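Long-range contacts in putative mannose-1-phosphate guanylyl transferase (PDB 2CU2), which probably transfers a guanylyl group from GTP to mannose 1-phosphate, yielding GDP-mannose and pyrophosphate: residues E98-L103 against F192-M197; E131-A136 against A241-V246; K2-V7 against R53-V58. One frame throughout, in Å; residues are numbered along the deposited sequence.

Interaction 1: residues E98-L103 against F192-M197; sequences EGAERL and FAPATM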
loop_
_atom_site.group_PDB
_atom_site.type_symbol
_atom_site.label_atom_id
_atom_site.label_comp_id
_atom_site.label_asym_id
_atom_site.label_seq_id
_atom_site.Cartn_x
_atom_site.Cartn_y
_atom_site.Cartn_z
ATOM N N GLU A 98 -47.446 -15.647 3.789
ATOM C CA GLU A 98 -46.938 -16.873 3.188
ATOM C C GLU A 98 -47.381 -18.093 4.002
ATOM O O GLU A 98 -47.252 -19.239 3.595
ATOM C CB GLU A 98 -45.410 -16.798 3.143
ATOM C CG GLU A 98 -44.891 -16.100 1.885
ATOM C CD GLU A 98 -45.576 -16.680 0.666
ATOM O OE1 GLU A 98 -45.830 -17.876 0.648
ATOM O OE2 GLU A 98 -45.840 -15.923 -0.267
ATOM N N GLY A 99 -47.885 -17.800 5.218
ATOM C CA GLY A 99 -48.407 -18.867 6.065
ATOM C C GLY A 99 -47.290 -19.604 6.807
ATOM O O GLY A 99 -47.406 -20.764 7.177
ATOM N N ALA A 100 -46.161 -18.896 6.987
ATOM C CA ALA A 100 -45.017 -19.521 7.643
ATOM C C ALA A 100 -45.274 -19.756 9.132
ATOM O O ALA A 100 -45.875 -18.944 9.823
ATOM C CB ALA A 100 -43.805 -18.606 7.461
ATOM N N GLU A 101 -44.806 -20.899 9.620
ATOM C CA GLU A 101 -44.961 -21.256 11.029
ATOM C C GLU A 101 -43.754 -20.781 11.826
ATOM O O GLU A 101 -43.810 -20.648 13.048
ATOM C CB GLU A 101 -45.079 -22.771 11.185
ATOM C CG GLU A 101 -46.349 -23.370 10.619
ATOM C CD GLU A 101 -46.207 -24.857 10.371
ATOM O OE1 GLU A 101 -45.815 -25.234 9.247
ATOM O OE2 GLU A 101 -46.477 -25.645 11.301
ATOM N N ARG A 102 -42.655 -20.541 11.122
ATOM C CA ARG A 102 -41.430 -20.095 11.760
ATOM C C ARG A 102 -40.669 -19.129 10.870
ATOM O O ARG A 102 -40.647 -19.278 9.643
ATOM C CB ARG A 102 -40.523 -21.292 12.066
ATOM C CG ARG A 102 -41.017 -22.218 13.157
ATOM C CD ARG A 102 -40.772 -21.630 14.532
ATOM N NE ARG A 102 -41.084 -22.589 15.590
ATOM C CZ ARG A 102 -42.315 -22.888 15.995
ATOM N NH1 ARG A 102 -43.360 -22.296 15.432
ATOM N NH2 ARG A 102 -42.498 -23.787 16.956
ATOM N N LEU A 103 -40.054 -18.132 11.492
ATOM C CA LEU A 103 -39.241 -17.180 10.755
ATOM C C LEU A 103 -37.875 -17.111 11.426
ATOM O O LEU A 103 -37.761 -16.895 12.634
ATOM C CB LEU A 103 -39.877 -15.784 10.725
ATOM C CG LEU A 103 -39.005 -14.751 10.005
ATOM C CD1 LEU A 103 -38.792 -15.169 8.554
ATOM C CD2 LEU A 103 -39.646 -13.371 10.090
ATOM N N PHE A 192 -38.526 -17.273 15.661
ATOM C CA PHE A 192 -39.833 -17.149 16.293
ATOM C C PHE A 192 -40.954 -17.380 15.281
ATOM O O PHE A 192 -40.774 -17.279 14.076
ATOM C CB PHE A 192 -39.950 -15.733 16.861
ATOM C CG PHE A 192 -39.539 -14.727 15.822
ATOM C CD1 PHE A 192 -40.464 -14.287 14.882
ATOM C CD2 PHE A 192 -38.246 -14.229 15.818
ATOM C CE1 PHE A 192 -40.090 -13.341 13.937
ATOM C CE2 PHE A 192 -37.879 -13.281 14.869
ATOM C CZ PHE A 192 -38.797 -12.833 13.926
ATOM N N ALA A 193 -42.133 -17.752 15.806
ATOM C CA ALA A 193 -43.306 -17.727 14.946
ATOM C C ALA A 193 -43.676 -16.281 14.626
ATOM O O ALA A 193 -43.601 -15.390 15.465
ATOM C CB ALA A 193 -44.459 -18.409 15.684
ATOM N N PRO A 194 -44.032 -16.037 13.356
ATOM C CA PRO A 194 -44.372 -14.697 12.911
ATOM C C PRO A 194 -45.329 -13.981 13.875
ATOM O O PRO A 194 -45.199 -12.795 14.157
ATOM C CB PRO A 194 -44.976 -14.817 11.516
ATOM C CG PRO A 194 -44.486 -16.136 10.924
ATOM C CD PRO A 194 -44.129 -16.976 12.244
ATOM N N ALA A 195 -46.332 -14.733 14.374
ATOM C CA ALA A 195 -47.303 -14.114 15.274
ATOM C C ALA A 195 -46.661 -13.575 16.562
ATOM O O ALA A 195 -47.022 -12.528 17.076
ATOM C CB ALA A 195 -48.390 -15.135 15.617
ATOM N N THR A 196 -45.707 -14.352 17.119
ATOM C CA THR A 196 -45.097 -13.892 18.370
ATOM C C THR A 196 -44.349 -12.562 18.199
ATOM O O THR A 196 -44.251 -11.750 19.109
ATOM C CB THR A 196 -44.194 -14.976 18.970
ATOM O OG1 THR A 196 -44.968 -16.151 19.237
ATOM C CG2 THR A 196 -43.538 -14.502 20.270
ATOM N N MET A 197 -43.776 -12.347 16.994
ATOM C CA MET A 197 -43.132 -11.053 16.762
ATOM C C MET A 197 -44.171 -9.948 16.552
ATOM O O MET A 197 -44.004 -8.808 16.962
ATOM C CB MET A 197 -42.189 -11.159 15.555
ATOM C CG MET A 197 -41.472 -9.839 15.208
ATOM S SD MET A 197 -40.660 -9.061 16.613
ATOM C CE MET A 197 -39.187 -10.087 16.682
#
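Leu103 and Phe192 form the one antiparallel bridge of this contact, a hydrogen-bonded pair where strand 102-107 meets the end of strand 184-192 in the central sheet of the nucleotidyltransferase fold. Two backbone bonds close it: Leu103 N donates to Phe192 O at 2.8 Å, and Phe192 N donates to Leu103 O at 3.1 Å. Past the bridge the partner strand turns at once into helix 194-204, with Ala193 in the N-cap position, while just before strand 102-107 Gly99, at positive phi, ends helix 83-98 in a Schellman motif.

The apolar contacts fall in two places. On one face of the sheet the Leu103 and Phe192 side chains lie side by side, and CD2 of Leu103 touches CE1 of Phe192 at 3.9 Å. With a chi1 of 48°, Phe192 places CG between its own N and carbonyl carbon, which folds the ring back over Leu103 O; Met197 CE covers the opposite face. Pro194, the first residue of the helix, sets its CG 4.3 Å from Ala100 CB and also packs against Ala95 and Leu96 of helix 83-98. The same CG rests on a carbonyl, 3.3 Å from Ala100 O.

Polar side-chain contacts gather at the start of the strand. Glu101 OE1 is bonded to Lys2 N, and Arg102 NE to Leu126 O. The Arg102 chain, bent at chi2 (-77°), comes back on the backbone, where NH1 donates to Glu101 O at 2.9 Å and Ala193 CB sits 3.5 Å from that same Glu101 O.

Interaction 2: residues E131-A136 against A241-V246; sequences EGFVVA and AERVRV
The Phe133 ring is held between two arginines. On one face the Arg245 guanidinium lies flat, the planes only 5° apart and CZ 3.5 Å from the ring centroid, a stacked cation-pi pair. Over the opposite face comes Arg243, off-centre and tilted by 56°, its NH2 reaching Phe133 CE1 at 3.5 Å; Val244 N stands near the ring plane at the edge. The Arg243 chain gets there by bending at chi3 (102°), which also brings its NH1 close to Gly132 CA. The Arg245 chain runs extended to NE, and its guanidinium is anchored by a salt bridge to Glu130 and a bond to Ala128 O. With an alanine at Phe133 the ring between the arginines is gone, and the guanidinium of Arg243 is likely to lose the surface it rests on and turn more freely. On the other face of the sheet, Val134 CG1 meets Val244 CG2 at a tight 3.4 Å.

Between the backbones, Val134 N donates to Arg243 O at 3.0 Å, Arg245 N to Val134 O at 2.9 Å and Ala136 N to Arg245 O at 2.8 Å. This is the ladder of neighbouring parallel strands, here 134-139 and 244-249 in the mixed sheet of a GT-A-type nucleotidyltransferase domain.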
loop_
_atom_site.group_PDB
_atom_site.type_symbol
_atom_site.label_atom_id
_atom_site.label_comp_id
_atom_site.label_asym_id
_atom_site.label_seq_id
_atom_site.Cartn_x
_atom_site.Cartn_y
_atom_site.Cartn_z
ATOM N N GLU A 131 -44.822 -21.555 21.443
ATOM C CA GLU A 131 -45.748 -20.436 21.586
ATOM C C GLU A 131 -45.249 -19.411 22.609
ATOM O O GLU A 131 -45.138 -19.684 23.797
ATOM C CB GLU A 131 -47.114 -20.980 22.008
ATOM C CG GLU A 131 -48.211 -19.915 21.924
ATOM C CD GLU A 131 -49.552 -20.581 21.712
ATOM O OE1 GLU A 131 -49.601 -21.802 21.679
ATOM O OE2 GLU A 131 -50.544 -19.866 21.581
ATOM N N GLY A 132 -44.989 -18.186 22.114
ATOM C CA GLY A 132 -44.728 -17.078 23.028
ATOM C C GLY A 132 -43.241 -16.715 23.019
ATOM O O GLY A 132 -42.845 -15.571 23.201
ATOM N N PHE A 133 -42.396 -17.718 22.762
ATOM C CA PHE A 133 -40.958 -17.515 22.917
ATOM C C PHE A 133 -40.318 -16.910 21.663
ATOM O O PHE A 133 -40.582 -17.323 20.541
ATOM C CB PHE A 133 -40.312 -18.863 23.251
ATOM C CG PHE A 133 -40.747 -19.317 24.616
ATOM C CD1 PHE A 133 -41.787 -20.231 24.735
ATOM C CD2 PHE A 133 -40.155 -18.779 25.748
ATOM C CE1 PHE A 133 -42.242 -20.599 25.994
ATOM C CE2 PHE A 133 -40.617 -19.154 27.007
ATOM C CZ PHE A 133 -41.662 -20.062 27.136
ATOM N N VAL A 134 -39.452 -15.924 21.956
ATOM C CA VAL A 134 -38.480 -15.503 20.961
ATOM C C VAL A 134 -37.114 -16.114 21.274
ATOM O O VAL A 134 -36.664 -16.142 22.411
ATOM C CB VAL A 134 -38.387 -13.975 20.982
ATOM C CG1 VAL A 134 -37.612 -13.517 22.216
ATOM C CG2 VAL A 134 -37.674 -13.482 19.735
ATOM N N VAL A 135 -36.430 -16.697 20.292
ATOM C CA VAL A 135 -35.156 -17.369 20.540
ATOM C C VAL A 135 -33.959 -16.619 19.957
ATOM O O VAL A 135 -34.007 -16.143 18.823
ATOM C CB VAL A 135 -35.165 -18.813 19.948
ATOM C CG1 VAL A 135 -33.943 -19.600 20.447
ATOM C CG2 VAL A 135 -36.457 -19.531 20.330
ATOM N N ALA A 136 -32.883 -16.529 20.736
ATOM C CA ALA A 136 -31.671 -15.848 20.299
ATOM C C ALA A 136 -30.479 -16.799 20.294
ATOM O O ALA A 136 -30.507 -17.861 20.932
ATOM C CB ALA A 136 -31.382 -14.646 21.203
ATOM N N ALA A 241 -38.333 -7.975 25.470
ATOM C CA ALA A 241 -39.087 -9.231 25.420
ATOM C C ALA A 241 -39.019 -10.025 26.735
ATOM O O ALA A 241 -37.969 -10.207 27.336
ATOM C CB ALA A 241 -38.527 -10.082 24.276
ATOM N N GLU A 242 -40.213 -10.496 27.173
ATOM C CA GLU A 242 -40.325 -11.185 28.464
ATOM C C GLU A 242 -40.079 -12.702 28.375
ATOM O O GLU A 242 -39.621 -13.340 29.314
ATOM C CB GLU A 242 -41.726 -10.920 29.027
ATOM C CG GLU A 242 -41.888 -9.503 29.574
ATOM C CD GLU A 242 -43.337 -9.249 29.921
ATOM O OE1 GLU A 242 -44.132 -9.064 29.019
ATOM O OE2 GLU A 242 -43.644 -9.177 31.108
ATOM N N ARG A 243 -40.443 -13.302 27.220
ATOM C CA ARG A 243 -40.245 -14.741 27.046
ATOM C C ARG A 243 -39.158 -15.056 26.009
ATOM O O ARG A 243 -39.419 -15.203 24.822
ATOM C CB ARG A 243 -41.576 -15.355 26.608
ATOM C CG ARG A 243 -42.574 -15.461 27.760
ATOM C CD ARG A 243 -43.925 -16.023 27.302
ATOM N NE ARG A 243 -44.045 -17.437 27.667
ATOM C CZ ARG A 243 -45.056 -18.133 27.116
ATOM N NH1 ARG A 243 -45.890 -17.543 26.278
ATOM N NH2 ARG A 243 -45.210 -19.426 27.417
ATOM N N VAL A 244 -37.888 -15.114 26.478
ATOM C CA VAL A 244 -36.757 -15.316 25.585
ATOM C C VAL A 244 -35.979 -16.593 25.919
ATOM O O VAL A 244 -35.710 -16.916 27.068
ATOM C CB VAL A 244 -35.833 -14.106 25.716
ATOM C CG1 VAL A 244 -34.631 -14.267 24.788
ATOM C CG2 VAL A 244 -36.583 -12.838 25.350
ATOM N N ARG A 245 -35.654 -17.351 24.855
ATOM C CA ARG A 245 -34.781 -18.508 25.020
ATOM C C ARG A 245 -33.482 -18.323 24.231
ATOM O O ARG A 245 -33.424 -17.619 23.233
ATOM C CB ARG A 245 -35.522 -19.748 24.514
ATOM C CG ARG A 245 -36.585 -20.246 25.494
ATOM C CD ARG A 245 -37.523 -21.272 24.847
ATOM N NE ARG A 245 -38.412 -21.864 25.851
ATOM C CZ ARG A 245 -39.378 -22.694 25.409
ATOM N NH1 ARG A 245 -39.495 -22.953 24.118
ATOM N NH2 ARG A 245 -40.214 -23.260 26.285
ATOM N N VAL A 246 -32.402 -18.949 24.732
ATOM C CA VAL A 246 -31.117 -18.795 24.057
ATOM C C VAL A 246 -30.443 -20.145 23.799
ATOM O O VAL A 246 -30.308 -20.980 24.684
ATOM C CB VAL A 246 -30.220 -17.922 24.937
ATOM C CG1 VAL A 246 -28.886 -17.671 24.236
ATOM C CG2 VAL A 246 -30.902 -16.594 25.211
#

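Interaction 3: residues K2-V7 against R53-V58; sequences KTYALV and RTLLAV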
loop_
_atom_site.group_PDB
_atom_site.type_symbol
_atom_site.label_atom_id
_atom_site.label_comp_id
_atom_site.label_asym_id
_atom_site.label_seq_id
_atom_site.Cartn_x
_atom_site.Cartn_y
_atom_site.Cartn_z
ATOM N N LYS A 2 -43.081 -25.414 8.043
ATOM C CA LYS A 2 -42.833 -24.366 7.063
ATOM C C LYS A 2 -42.125 -23.174 7.713
ATOM O O LYS A 2 -42.721 -22.380 8.428
ATOM C CB LYS A 2 -44.175 -23.915 6.479
ATOM C CG LYS A 2 -44.000 -22.917 5.331
ATOM C CD LYS A 2 -45.225 -22.845 4.418
ATOM C CE LYS A 2 -44.873 -22.389 2.998
ATOM N NZ LYS A 2 -46.072 -21.895 2.322
ATOM N N THR A 3 -40.826 -23.135 7.435
ATOM C CA THR A 3 -39.960 -22.104 7.974
ATOM C C THR A 3 -39.414 -21.192 6.883
ATOM O O THR A 3 -38.949 -21.653 5.840
ATOM C CB THR A 3 -38.761 -22.719 8.725
ATOM O OG1 THR A 3 -39.235 -23.540 9.798
ATOM C CG2 THR A 3 -37.867 -21.616 9.292
ATOM N N TYR A 4 -39.494 -19.890 7.121
ATOM C CA TYR A 4 -38.956 -18.922 6.185
ATOM C C TYR A 4 -37.705 -18.349 6.835
ATOM O O TYR A 4 -37.562 -18.379 8.057
ATOM C CB TYR A 4 -39.969 -17.807 5.895
ATOM C CG TYR A 4 -40.766 -18.036 4.628
ATOM C CD1 TYR A 4 -41.639 -19.121 4.511
ATOM C CD2 TYR A 4 -40.613 -17.195 3.526
ATOM C CE1 TYR A 4 -42.334 -19.363 3.327
ATOM C CE2 TYR A 4 -41.303 -17.430 2.339
ATOM C CZ TYR A 4 -42.160 -18.515 2.248
ATOM O OH TYR A 4 -42.826 -18.752 1.070
ATOM N N ALA A 5 -36.797 -17.837 6.020
ATOM C CA ALA A 5 -35.570 -17.266 6.535
ATOM C C ALA A 5 -35.387 -15.864 5.984
ATOM O O ALA A 5 -35.523 -15.641 4.781
ATOM C CB ALA A 5 -34.381 -18.144 6.146
ATOM N N LEU A 6 -35.107 -14.918 6.874
ATOM C CA LEU A 6 -34.864 -13.543 6.470
ATOM C C LEU A 6 -33.367 -13.296 6.618
ATOM O O LEU A 6 -32.823 -13.367 7.723
ATOM C CB LEU A 6 -35.620 -12.549 7.358
ATOM C CG LEU A 6 -35.237 -11.089 7.073
ATOM C CD1 LEU A 6 -35.818 -10.671 5.721
ATOM C CD2 LEU A 6 -35.745 -10.169 8.172
ATOM N N VAL A 7 -32.709 -13.015 5.502
ATOM C CA VAL A 7 -31.285 -12.706 5.499
ATOM C C VAL A 7 -31.045 -11.208 5.318
ATOM O O VAL A 7 -31.256 -10.633 4.258
ATOM C CB VAL A 7 -30.629 -13.484 4.360
ATOM C CG1 VAL A 7 -29.135 -13.168 4.304
ATOM C CG2 VAL A 7 -30.816 -14.975 4.576
ATOM N N ARG A 53 -37.764 -20.407 0.172
ATOM C CA ARG A 53 -38.336 -19.852 1.402
ATOM C C ARG A 53 -37.383 -18.868 2.093
ATOM O O ARG A 53 -37.467 -18.614 3.288
ATOM C CB ARG A 53 -38.673 -21.012 2.345
ATOM C CG ARG A 53 -39.782 -21.902 1.779
ATOM C CD ARG A 53 -40.224 -23.004 2.752
ATOM N NE ARG A 53 -41.461 -23.622 2.260
ATOM C CZ ARG A 53 -41.920 -24.720 2.889
ATOM N NH1 ARG A 53 -41.270 -25.217 3.931
ATOM N NH2 ARG A 53 -43.038 -25.315 2.454
ATOM N N THR A 54 -36.433 -18.330 1.301
ATOM C CA THR A 54 -35.475 -17.387 1.864
ATOM C C THR A 54 -35.690 -15.968 1.331
ATOM O O THR A 54 -35.865 -15.748 0.140
ATOM C CB THR A 54 -34.065 -17.865 1.520
ATOM O OG1 THR A 54 -33.857 -19.160 2.088
ATOM C CG2 THR A 54 -33.031 -16.895 2.097
ATOM N N LEU A 55 -35.683 -14.990 2.230
ATOM C CA LEU A 55 -35.875 -13.596 1.847
ATOM C C LEU A 55 -34.584 -12.817 2.090
ATOM O O LEU A 55 -34.042 -12.819 3.195
ATOM C CB LEU A 55 -37.017 -12.983 2.664
ATOM C CG LEU A 55 -38.306 -13.820 2.735
ATOM C CD1 LEU A 55 -39.237 -13.258 3.803
ATOM C CD2 LEU A 55 -38.992 -13.840 1.374
ATOM N N LEU A 56 -34.092 -12.157 1.051
ATOM C CA LEU A 56 -32.871 -11.381 1.162
ATOM C C LEU A 56 -33.173 -9.890 1.200
ATOM O O LEU A 56 -33.477 -9.289 0.173
ATOM C CB LEU A 56 -31.946 -11.691 -0.013
ATOM C CG LEU A 56 -30.669 -10.850 -0.078
ATOM C CD1 LEU A 56 -29.798 -11.115 1.154
ATOM C CD2 LEU A 56 -29.925 -11.191 -1.350
ATOM N N ALA A 57 -33.082 -9.301 2.389
ATOM C CA ALA A 57 -33.341 -7.878 2.570
ATOM C C ALA A 57 -32.095 -7.033 2.317
ATOM O O ALA A 57 -31.046 -7.241 2.945
ATOM C CB ALA A 57 -33.862 -7.617 3.976
ATOM N N VAL A 58 -32.221 -6.089 1.384
ATOM C CA VAL A 58 -31.183 -5.131 1.031
ATOM C C VAL A 58 -31.785 -3.781 0.643
ATOM O O VAL A 58 -32.964 -3.653 0.341
ATOM C CB VAL A 58 -30.386 -5.707 -0.141
ATOM C CG1 VAL A 58 -29.856 -7.092 0.221
ATOM C CG2 VAL A 58 -31.279 -5.823 -1.362
HETATM O O HOH W 1 -38.612 -24.424 5.268
#
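Val7 and Leu56 mark the tightly packed end of this contact, Leu6 and Leu55 its middle, and Lys2 and Arg53 its more open end. In the buried part four backbone bonds join the strands, among them Leu55 N to Ala5 O at 2.6 Å and Val7 N to Leu55 O at 2.7 Å, both nearly straight. On one face of the sheet Val7 CG1 touches Leu56 CD1 at 3.8 Å and Val7 CG2 reaches Thr54 CG2, under helix 37-45. On the other, Leu6 CD1 lies 4.0 Å from both Leu55 CB and Ala57 CB.

Toward the start of the strands the Tyr4 ring lies over Arg53, whose CB stands 4.1 Å from the ring centroid in a CH-pi contact. The Arg53 chain continues extended until the aliphatic part of Lys2 crosses one face of its guanidinium, Lys2 CE 3.5 Å from Arg53 NH2. Water 1, in the guanidinium plane, accepts from Arg53 NH1 and donates to Thr3 O. Lys2 NZ is bonded to Glu98 O, which may ease its nearness to the like charge of Arg53.

Strand 3-8, helix 37-45 and strand 54-59 form a beta-alpha-beta crossover, the opening unit of the Rossmann-like half of this fold, which in relatives binds the nucleotide and probably does so here.

From the N terminus, interaction 3 comes first, bringing strand 54-59 back beside strand 3-8 and closing the shortest of the three loops, 45 residues with helix 37-45. Interaction 1 opens only after that loop is complete; 88 residues later the chain comes back beside strand 102-107 at Phe192, the end of strand 184-192. Interaction 2 begins within that span and ends beyond it, so the two long loops cross. All three belong to one sheet: strand 3-8 lies between 54-59 and 102-107, and strand 184-192 joins 102-107 to 134-139. Interactions 1 and 3 touch through the backbones of Arg102 and Tyr4, interactions 1 and 2 through Phe192 against Val134, whereas interactions 2 and 3 stay about 11 Å apart at their nearest atoms.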